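Local atomic coordinates of FACT complex subunit SPT16 (Ashbya gossypii, PDB entry 6A8M), a protein that is a subunit of the FACT histone chaperone, which probably reorganizes nucleosomes during transcription, replication and repair, and is represented here by its N-terminal peptidase-like domain. Residues A[167-171]-A[374-378]; A[46-51]-A[370-374]; A[51-55]-A[172-176]. One frame throughout, in Å; residues are numbered along the deposited sequence.

Contact 1 (A[167-171]-A[374-378])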
loop_
_atom_site.group_PDB
_atom_site.type_symbol
_atom_site.label_atom_id
_atom_site.label_comp_id
_atom_site.label_asym_id
_atom_site.label_seq_id
_atom_site.Cartn_x
_atom_site.Cartn_y
_atom_site.Cartn_z
ATOM N N SER A 167 -6.417 11.813 -7.548
ATOM C CA SER A 167 -5.676 10.577 -7.272
ATOM C C SER A 167 -4.262 10.623 -7.839
ATOM O O SER A 167 -3.305 10.237 -7.163
ATOM C CB SER A 167 -6.417 9.363 -7.827
ATOM O OG SER A 167 -7.487 9.007 -6.972
ATOM N N LEU A 168 -4.107 11.046 -9.099
ATOM C CA LEU A 168 -2.766 11.040 -9.675
ATOM C C LEU A 168 -1.864 12.008 -8.933
ATOM O O LEU A 168 -0.696 11.700 -8.660
ATOM C CB LEU A 168 -2.815 11.394 -11.167
ATOM C CG LEU A 168 -1.467 11.588 -11.882
ATOM C CD1 LEU A 168 -0.633 10.304 -11.876
ATOM C CD2 LEU A 168 -1.665 12.059 -13.326
ATOM N N GLY A 169 -2.397 13.181 -8.590
ATOM C CA GLY A 169 -1.596 14.166 -7.883
ATOM C C GLY A 169 -1.147 13.675 -6.518
ATOM O O GLY A 169 0.014 13.837 -6.141
ATOM N N LEU A 170 -2.064 13.077 -5.754
ATOM C CA LEU A 170 -1.674 12.557 -4.448
ATOM C C LEU A 170 -0.656 11.433 -4.584
ATOM O O LEU A 170 0.308 11.359 -3.809
ATOM C CB LEU A 170 -2.913 12.090 -3.684
ATOM C CG LEU A 170 -3.871 13.210 -3.240
ATOM C CD1 LEU A 170 -5.173 12.668 -2.681
ATOM C CD2 LEU A 170 -3.228 14.164 -2.256
ATOM N N SER A 171 -0.840 10.551 -5.570
ATOM C CA SER A 171 0.108 9.454 -5.759
ATOM C C SER A 171 1.526 9.983 -5.979
ATOM O O SER A 171 2.489 9.481 -5.382
ATOM C CB SER A 171 -0.335 8.589 -6.936
ATOM O OG SER A 171 0.713 7.734 -7.361
ATOM N N ARG A 374 -1.395 -1.029 -3.011
ATOM C CA ARG A 374 -1.196 -1.018 -4.459
ATOM C C ARG A 374 -1.614 0.341 -5.003
ATOM O O ARG A 374 -2.797 0.704 -4.963
ATOM C CB ARG A 374 -1.983 -2.142 -5.138
ATOM C CG ARG A 374 -1.722 -2.221 -6.662
ATOM C CD ARG A 374 -2.602 -3.270 -7.302
ATOM N NE ARG A 374 -2.242 -3.499 -8.709
ATOM C CZ ARG A 374 -1.244 -4.293 -9.105
ATOM N NH1 ARG A 374 -0.489 -4.926 -8.215
ATOM N NH2 ARG A 374 -0.994 -4.441 -10.412
ATOM N N ASP A 375 -0.634 1.103 -5.476
ATOM C CA ASP A 375 -0.900 2.394 -6.105
ATOM C C ASP A 375 -1.227 2.148 -7.569
ATOM O O ASP A 375 -0.335 1.943 -8.403
ATOM C CB ASP A 375 0.299 3.310 -5.935
ATOM C CG ASP A 375 0.030 4.726 -6.415
ATOM O OD1 ASP A 375 -0.916 4.953 -7.210
ATOM O OD2 ASP A 375 0.813 5.610 -6.019
ATOM N N SER A 376 -2.525 2.199 -7.896
ATOM C CA SER A 376 -2.988 1.937 -9.250
ATOM C C SER A 376 -2.551 2.992 -10.244
ATOM O O SER A 376 -2.673 2.763 -11.449
ATOM C CB SER A 376 -4.506 1.836 -9.256
ATOM O OG SER A 376 -4.892 0.753 -8.428
ATOM N N GLN A 377 -2.080 4.140 -9.766
ATOM C CA GLN A 377 -1.500 5.174 -10.605
ATOM C C GLN A 377 -0.059 4.880 -10.983
ATOM O O GLN A 377 0.525 5.642 -11.750
ATOM C CB GLN A 377 -1.537 6.522 -9.878
ATOM C CG GLN A 377 -2.901 6.937 -9.370
ATOM C CD GLN A 377 -3.860 7.188 -10.501
ATOM O OE1 GLN A 377 -3.501 7.811 -11.505
ATOM N NE2 GLN A 377 -5.085 6.696 -10.358
ATOM N N PHE A 378 0.539 3.833 -10.430
ATOM C CA PHE A 378 1.949 3.529 -10.691
ATOM C C PHE A 378 2.091 2.009 -10.697
ATOM O O PHE A 378 2.824 1.423 -9.914
ATOM C CB PHE A 378 2.837 4.215 -9.653
ATOM C CG PHE A 378 4.271 4.440 -10.084
ATOM C CD1 PHE A 378 4.982 3.473 -10.790
ATOM C CD2 PHE A 378 4.923 5.614 -9.741
ATOM C CE1 PHE A 378 6.322 3.680 -11.170
ATOM C CE2 PHE A 378 6.247 5.845 -10.121
ATOM C CZ PHE A 378 6.952 4.889 -10.841
HETATM O O HOH W 1 2.372 6.908 -4.167
#

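Contact 2 (A[46-51]-A[370-374])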
loop_
_atom_site.group_PDB
_atom_site.type_symbol
_atom_site.label_atom_id
_atom_site.label_comp_id
_atom_site.label_asym_id
_atom_site.label_seq_id
_atom_site.Cartn_x
_atom_site.Cartn_y
_atom_site.Cartn_z
ATOM N N TYR A 46 -7.513 1.682 2.557
ATOM C CA TYR A 46 -6.675 2.342 1.563
ATOM C C TYR A 46 -7.425 3.412 0.777
ATOM O O TYR A 46 -7.016 3.741 -0.346
ATOM C CB TYR A 46 -6.067 1.310 0.603
ATOM C CG TYR A 46 -5.277 0.237 1.347
ATOM C CD1 TYR A 46 -4.214 0.580 2.166
ATOM C CD2 TYR A 46 -5.633 -1.101 1.261
ATOM C CE1 TYR A 46 -3.496 -0.394 2.878
ATOM C CE2 TYR A 46 -4.919 -2.072 1.951
ATOM C CZ TYR A 46 -3.870 -1.719 2.750
ATOM O OH TYR A 46 -3.189 -2.701 3.424
ATOM N N GLN A 47 -8.504 3.964 1.329
ATOM C CA GLN A 47 -9.151 5.105 0.684
ATOM C C GLN A 47 -8.226 6.321 0.747
ATOM O O GLN A 47 -7.416 6.473 1.667
ATOM C CB GLN A 47 -10.497 5.422 1.337
ATOM C CG GLN A 47 -11.524 4.273 1.201
ATOM C CD GLN A 47 -12.952 4.711 1.411
ATOM O OE1 GLN A 47 -13.680 4.931 0.446
ATOM N NE2 GLN A 47 -13.368 4.836 2.673
ATOM N N LYS A 48 -8.337 7.186 -0.264
ATOM C CA LYS A 48 -7.352 8.254 -0.390
ATOM C C LYS A 48 -7.375 9.174 0.815
ATOM O O LYS A 48 -6.326 9.666 1.252
ATOM C CB LYS A 48 -7.589 9.046 -1.672
ATOM C CG LYS A 48 -7.509 8.191 -2.914
ATOM C CD LYS A 48 -6.138 7.583 -3.093
ATOM C CE LYS A 48 -6.165 6.533 -4.236
ATOM N NZ LYS A 48 -6.756 7.065 -5.503
ATOM N N THR A 49 -8.558 9.428 1.367
ATOM C CA THR A 49 -8.630 10.353 2.494
ATOM C C THR A 49 -7.999 9.748 3.733
ATOM O O THR A 49 -7.289 10.442 4.478
ATOM C CB THR A 49 -10.080 10.750 2.758
ATOM O OG1 THR A 49 -10.605 11.355 1.574
ATOM C CG2 THR A 49 -10.144 11.739 3.886
ATOM N N THR A 50 -8.213 8.449 3.947
ATOM C CA THR A 50 -7.547 7.758 5.049
ATOM C C THR A 50 -6.044 7.744 4.861
ATOM O O THR A 50 -5.289 7.972 5.812
ATOM C CB THR A 50 -8.085 6.330 5.173
ATOM O OG1 THR A 50 -9.483 6.377 5.452
ATOM C CG2 THR A 50 -7.340 5.553 6.292
ATOM N N ILE A 51 -5.581 7.471 3.636
ATOM C CA ILE A 51 -4.145 7.529 3.371
ATOM C C ILE A 51 -3.618 8.923 3.689
ATOM O O ILE A 51 -2.593 9.077 4.357
ATOM C CB ILE A 51 -3.853 7.125 1.915
ATOM C CG1 ILE A 51 -4.232 5.666 1.685
ATOM C CG2 ILE A 51 -2.378 7.327 1.579
ATOM C CD1 ILE A 51 -4.234 5.284 0.203
ATOM N N GLY A 370 3.248 1.637 -0.371
ATOM C CA GLY A 370 3.574 2.476 0.779
ATOM C C GLY A 370 2.427 2.460 1.765
ATOM O O GLY A 370 2.028 1.387 2.233
ATOM N N LEU A 371 1.865 3.641 2.066
ATOM C CA LEU A 371 0.622 3.690 2.832
ATOM C C LEU A 371 -0.514 3.018 2.079
ATOM O O LEU A 371 -1.422 2.451 2.701
ATOM C CB LEU A 371 0.266 5.145 3.150
ATOM C CG LEU A 371 1.236 5.873 4.089
ATOM C CD1 LEU A 371 0.978 7.378 4.135
ATOM C CD2 LEU A 371 1.105 5.292 5.508
ATOM N N GLU A 372 -0.489 3.080 0.750
ATOM C CA GLU A 372 -1.413 2.334 -0.099
ATOM C C GLU A 372 -0.727 1.041 -0.515
ATOM O O GLU A 372 0.418 1.071 -0.985
ATOM C CB GLU A 372 -1.791 3.158 -1.329
ATOM C CG GLU A 372 -2.944 2.629 -2.152
ATOM C CD GLU A 372 -3.436 3.672 -3.148
ATOM O OE1 GLU A 372 -4.571 3.555 -3.626
ATOM O OE2 GLU A 372 -2.679 4.615 -3.444
ATOM N N PHE A 373 -1.411 -0.090 -0.334
ATOM C CA PHE A 373 -0.792 -1.370 -0.676
ATOM C C PHE A 373 -0.464 -1.452 -2.161
ATOM O O PHE A 373 0.641 -1.877 -2.544
ATOM C CB PHE A 373 -1.678 -2.556 -0.289
ATOM C CG PHE A 373 -1.049 -3.851 -0.628
ATOM C CD1 PHE A 373 0.023 -4.307 0.122
ATOM C CD2 PHE A 373 -1.460 -4.591 -1.741
ATOM C CE1 PHE A 373 0.663 -5.488 -0.197
ATOM C CE2 PHE A 373 -0.811 -5.772 -2.059
ATOM C CZ PHE A 373 0.249 -6.214 -1.286
ATOM N N ARG A 374 -1.395 -1.029 -3.011
ATOM C CA ARG A 374 -1.196 -1.018 -4.459
ATOM C C ARG A 374 -1.614 0.341 -5.003
ATOM O O ARG A 374 -2.797 0.704 -4.963
ATOM C CB ARG A 374 -1.983 -2.142 -5.138
ATOM C CG ARG A 374 -1.722 -2.221 -6.662
ATOM C CD ARG A 374 -2.602 -3.270 -7.302
ATOM N NE ARG A 374 -2.242 -3.499 -8.709
ATOM C CZ ARG A 374 -1.244 -4.293 -9.105
ATOM N NH1 ARG A 374 -0.489 -4.926 -8.215
ATOM N NH2 ARG A 374 -0.994 -4.441 -10.412
#

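Contact 3 (A[51-55]-A[172-176])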
loop_
_atom_site.group_PDB
_atom_site.type_symbol
_atom_site.label_atom_id
_atom_site.label_comp_id
_atom_site.label_asym_id
_atom_site.label_seq_id
_atom_site.Cartn_x
_atom_site.Cartn_y
_atom_site.Cartn_z
ATOM N N ILE A 51 -5.581 7.471 3.636
ATOM C CA ILE A 51 -4.145 7.529 3.371
ATOM C C ILE A 51 -3.618 8.923 3.689
ATOM O O ILE A 51 -2.593 9.077 4.357
ATOM C CB ILE A 51 -3.853 7.125 1.915
ATOM C CG1 ILE A 51 -4.232 5.666 1.685
ATOM C CG2 ILE A 51 -2.378 7.327 1.579
ATOM C CD1 ILE A 51 -4.234 5.284 0.203
ATOM N N LEU A 52 -4.334 9.961 3.234
ATOM C CA LEU A 52 -3.908 11.328 3.493
ATOM C C LEU A 52 -3.769 11.587 4.990
ATOM O O LEU A 52 -2.777 12.188 5.435
ATOM C CB LEU A 52 -4.895 12.309 2.852
ATOM C CG LEU A 52 -4.545 13.794 3.061
ATOM C CD1 LEU A 52 -3.298 14.202 2.279
ATOM C CD2 LEU A 52 -5.746 14.573 2.614
ATOM N N HIS A 53 -4.728 11.105 5.794
ATOM C CA HIS A 53 -4.611 11.269 7.246
ATOM C C HIS A 53 -3.379 10.561 7.777
ATOM O O HIS A 53 -2.631 11.122 8.586
ATOM C CB HIS A 53 -5.852 10.746 7.968
ATOM C CG HIS A 53 -7.015 11.672 7.885
ATOM N ND1 HIS A 53 -7.921 11.815 8.909
ATOM C CD2 HIS A 53 -7.425 12.503 6.899
ATOM C CE1 HIS A 53 -8.840 12.702 8.561
ATOM N NE2 HIS A 53 -8.569 13.123 7.338
ATOM N N ASN A 54 -3.151 9.329 7.322
ATOM C CA ASN A 54 -1.999 8.581 7.798
ATOM C C ASN A 54 -0.718 9.295 7.423
ATOM O O ASN A 54 0.236 9.333 8.211
ATOM C CB ASN A 54 -2.024 7.168 7.232
ATOM C CG ASN A 54 -3.071 6.303 7.886
ATOM O OD1 ASN A 54 -3.466 6.554 9.023
ATOM N ND2 ASN A 54 -3.505 5.261 7.184
ATOM N N TRP A 55 -0.699 9.898 6.230
ATOM C CA TRP A 55 0.475 10.631 5.757
ATOM C C TRP A 55 0.677 11.930 6.533
ATOM O O TRP A 55 1.780 12.214 7.016
ATOM C CB TRP A 55 0.331 10.920 4.255
ATOM C CG TRP A 55 1.578 11.452 3.581
ATOM C CD1 TRP A 55 2.800 10.819 3.478
ATOM C CD2 TRP A 55 1.720 12.705 2.901
ATOM N NE1 TRP A 55 3.678 11.612 2.780
ATOM C CE2 TRP A 55 3.038 12.762 2.400
ATOM C CE3 TRP A 55 0.849 13.769 2.638
ATOM C CZ2 TRP A 55 3.522 13.860 1.688
ATOM C CZ3 TRP A 55 1.322 14.854 1.923
ATOM C CH2 TRP A 55 2.656 14.899 1.462
ATOM N N SER A 172 1.673 10.990 -6.856
ATOM C CA SER A 172 2.986 11.590 -7.090
ATOM C C SER A 172 3.528 12.258 -5.833
ATOM O O SER A 172 4.728 12.193 -5.552
ATOM C CB SER A 172 2.899 12.606 -8.226
ATOM O OG SER A 172 2.375 11.993 -9.387
ATOM N N LEU A 173 2.660 12.925 -5.073
ATOM C CA LEU A 173 3.110 13.619 -3.872
ATOM C C LEU A 173 3.611 12.640 -2.814
ATOM O O LEU A 173 4.591 12.929 -2.115
ATOM C CB LEU A 173 1.967 14.467 -3.327
ATOM C CG LEU A 173 2.132 15.202 -2.009
ATOM C CD1 LEU A 173 2.920 16.476 -2.224
ATOM C CD2 LEU A 173 0.748 15.494 -1.454
ATOM N N TRP A 174 2.957 11.479 -2.688
ATOM C CA TRP A 174 3.241 10.470 -1.655
ATOM C C TRP A 174 4.386 9.541 -2.011
ATOM O O TRP A 174 4.844 8.789 -1.142
ATOM C CB TRP A 174 2.012 9.563 -1.408
ATOM C CG TRP A 174 0.899 10.224 -0.769
ATOM C CD1 TRP A 174 0.952 11.290 0.077
ATOM C CD2 TRP A 174 -0.474 9.897 -0.921
ATOM N NE1 TRP A 174 -0.325 11.647 0.465
ATOM C CE2 TRP A 174 -1.215 10.812 -0.142
ATOM C CE3 TRP A 174 -1.154 8.927 -1.647
ATOM C CZ2 TRP A 174 -2.604 10.769 -0.059
ATOM C CZ3 TRP A 174 -2.526 8.876 -1.552
ATOM C CH2 TRP A 174 -3.238 9.804 -0.767
ATOM N N ALA A 175 4.828 9.536 -3.269
ATOM C CA ALA A 175 5.638 8.430 -3.775
ATOM C C ALA A 175 6.949 8.286 -3.002
ATOM O O ALA A 175 7.306 7.193 -2.548
ATOM C CB ALA A 175 5.924 8.655 -5.264
ATOM N N VAL A 176 7.692 9.371 -2.875
ATOM C CA VAL A 176 9.034 9.310 -2.310
ATOM C C VAL A 176 8.923 9.157 -0.799
ATOM O O VAL A 176 8.197 9.909 -0.136
ATOM C CB VAL A 176 9.840 10.557 -2.692
ATOM C CG1 VAL A 176 11.095 10.669 -1.825
ATOM C CG2 VAL A 176 10.188 10.532 -4.192
HETATM O O HOH W 2 6.460 11.023 2.077
#

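Contact 1 (A[167-171]-A[374-378])
A polar contact between lobes joins Ser171, on helix 167-174 of the N-terminal lobe, to Asp375 in a loop of the M24 peptidase-like lobe. Ser171 OG donates to Asp375 OD2 at 2.5 Å, meeting the syn lone pair of that oxygen. Asp375 reaches the helix because its CG lies anti to the backbone N (chi1 -173°), while its other oxygen, OD1, accepts from Gln377 N at 2.9 Å. That second bond arrives on the anti side and 29° out of the carboxylate plane, and it forms an Asx turn within the type I turn 375-378. A water lies 2.7 Å from Asp375 OD2 and 2.8 Å from Ser171 O, within hydrogen-bonding range of both. With both oxygens bonded, OD2 to the hydroxyl and OD1 to the amide, the buried carboxylate probably has little scope to rotate. Replacing Asp375 by alanine is likely to leave Ser171 OG without this acceptor and Gln377 N without its Asx bond. Alongside, Gln377 bends at chi2 (-65°) and lays its amide against the helix: OE1 comes 3.7 Å from Leu168 CB, NE2 3.9 Å from Ser167 CB. Ser171 OG also hydrogen-bonds Arg387 NH1, so the serine meets two loops of the M24 lobe. Backbone bonds from Asp375 and Phe378 to Leu368 tie the turn to strand 364-368, while the helix follows strand 162-165 at the edge of the N-terminal lobe sheet.

Contact 2 (A[46-51]-A[370-374])
Tyr46 lays its ring against the backbone of residues 371-373, one face turned to Phe373. CG of Tyr46 stands anti to the carbonyl carbon (chi1 -56°), which carries the ring across the loop: Phe373 CB makes a CH-pi contact 4.1 Å from the Tyr46 ring centroid, 23° off the normal, and Phe373 N lies over the same ring nearer its rim. Leu371 O comes to the ring edge instead, 3.4 Å from Tyr46 CD1. The phenol OH is bonded beyond the loop, to Ala257 O. Gln47 then takes the N-cap position of helix 48-57, whose first amides, of Lys48 and Thr49, are bound by the Asp138 carboxylate; this helix start of the N-terminal lobe faces a connection in the M24 lobe, whose relatives have the pita-bread fold. One turn on, Ile51 and Leu371 lie alongside each other, running opposite ways, with Ile51 CG2 3.8 Å from Leu371 CB. Ile51 CD1 touches the stem of Glu372, 3.6 Å from Glu372 CB. Glu372 is extended, with CG anti to the backbone N (chi1 -168°), whereas Lys48 bends at chi2 and chi4; the bent chain brings Lys48 CE, rather than NZ, to Glu372 OE1 at 3.4 Å, while Lys48 NZ stays 4.5 Å from that oxygen, too far for a salt bridge.

Contact 3 (A[51-55]-A[172-176])
Trp55 and Trp174 meet as a T-shaped pair, the indole edge of Trp174 directed at the face of Trp55, with five-membered ring centroids 4.3 Å apart and planes at 66°. From the backbone outward, Trp55 CB lies 3.9 Å from Trp174 NE1; CG, anti to the backbone N (chi1 -170°), carries the indole toward helix 167-174. At the ring fusion Trp55 CD2 is 3.3 Å from Trp174 CD1, which sits above the ring system, and Trp55 CE3 is as near to Trp174 NE1. Farther along the benzo ring the partner changes: Trp55 CZ3 meets Leu173 CD2 at 3.5 Å, and CH2, at the tip, touches both CG and CD2 of Leu173. On the pyrrole side Trp55 NE1 donates in the ring plane to a water at 2.9 Å, which also lies within hydrogen-bonding distance of Val176 O. Trp174 is in turn packed on its own face, where Ile51 CG2 stands 3.5 Å from the centroid of its six-membered ring, 14° off the normal, while Leu52 CB comes near Trp174 CZ2. Helix 9-22 packs against this buried core of the N-terminal lobe, its Leu19 touched by both Leu52 and Leu173, and Leu52 also reaches Phe35 of strand 32-37.

How the contacts relate
Contact 3 is the buried core of the group, joining helices 48-57 and 167-174 inside the N-terminal lobe through apolar and aromatic surfaces. Contacts 1 and 2, both only partly buried, carry those same two helices to a single loop of the M24 lobe, between strands 364-368 and 379-381. Their chemistry differs: 167-171 is held by a hydrogen-bonded carboxylate and a water, 46-51 by ring and aliphatic packing without a direct hydrogen bond. Ile51 belongs to contacts 2 and 3, and Leu371 CD1 reaches Trp55 CB at 3.6 Å, so the apolar core runs on into the interface between lobes. Contact centres lie only about 8 to 9 Å apart.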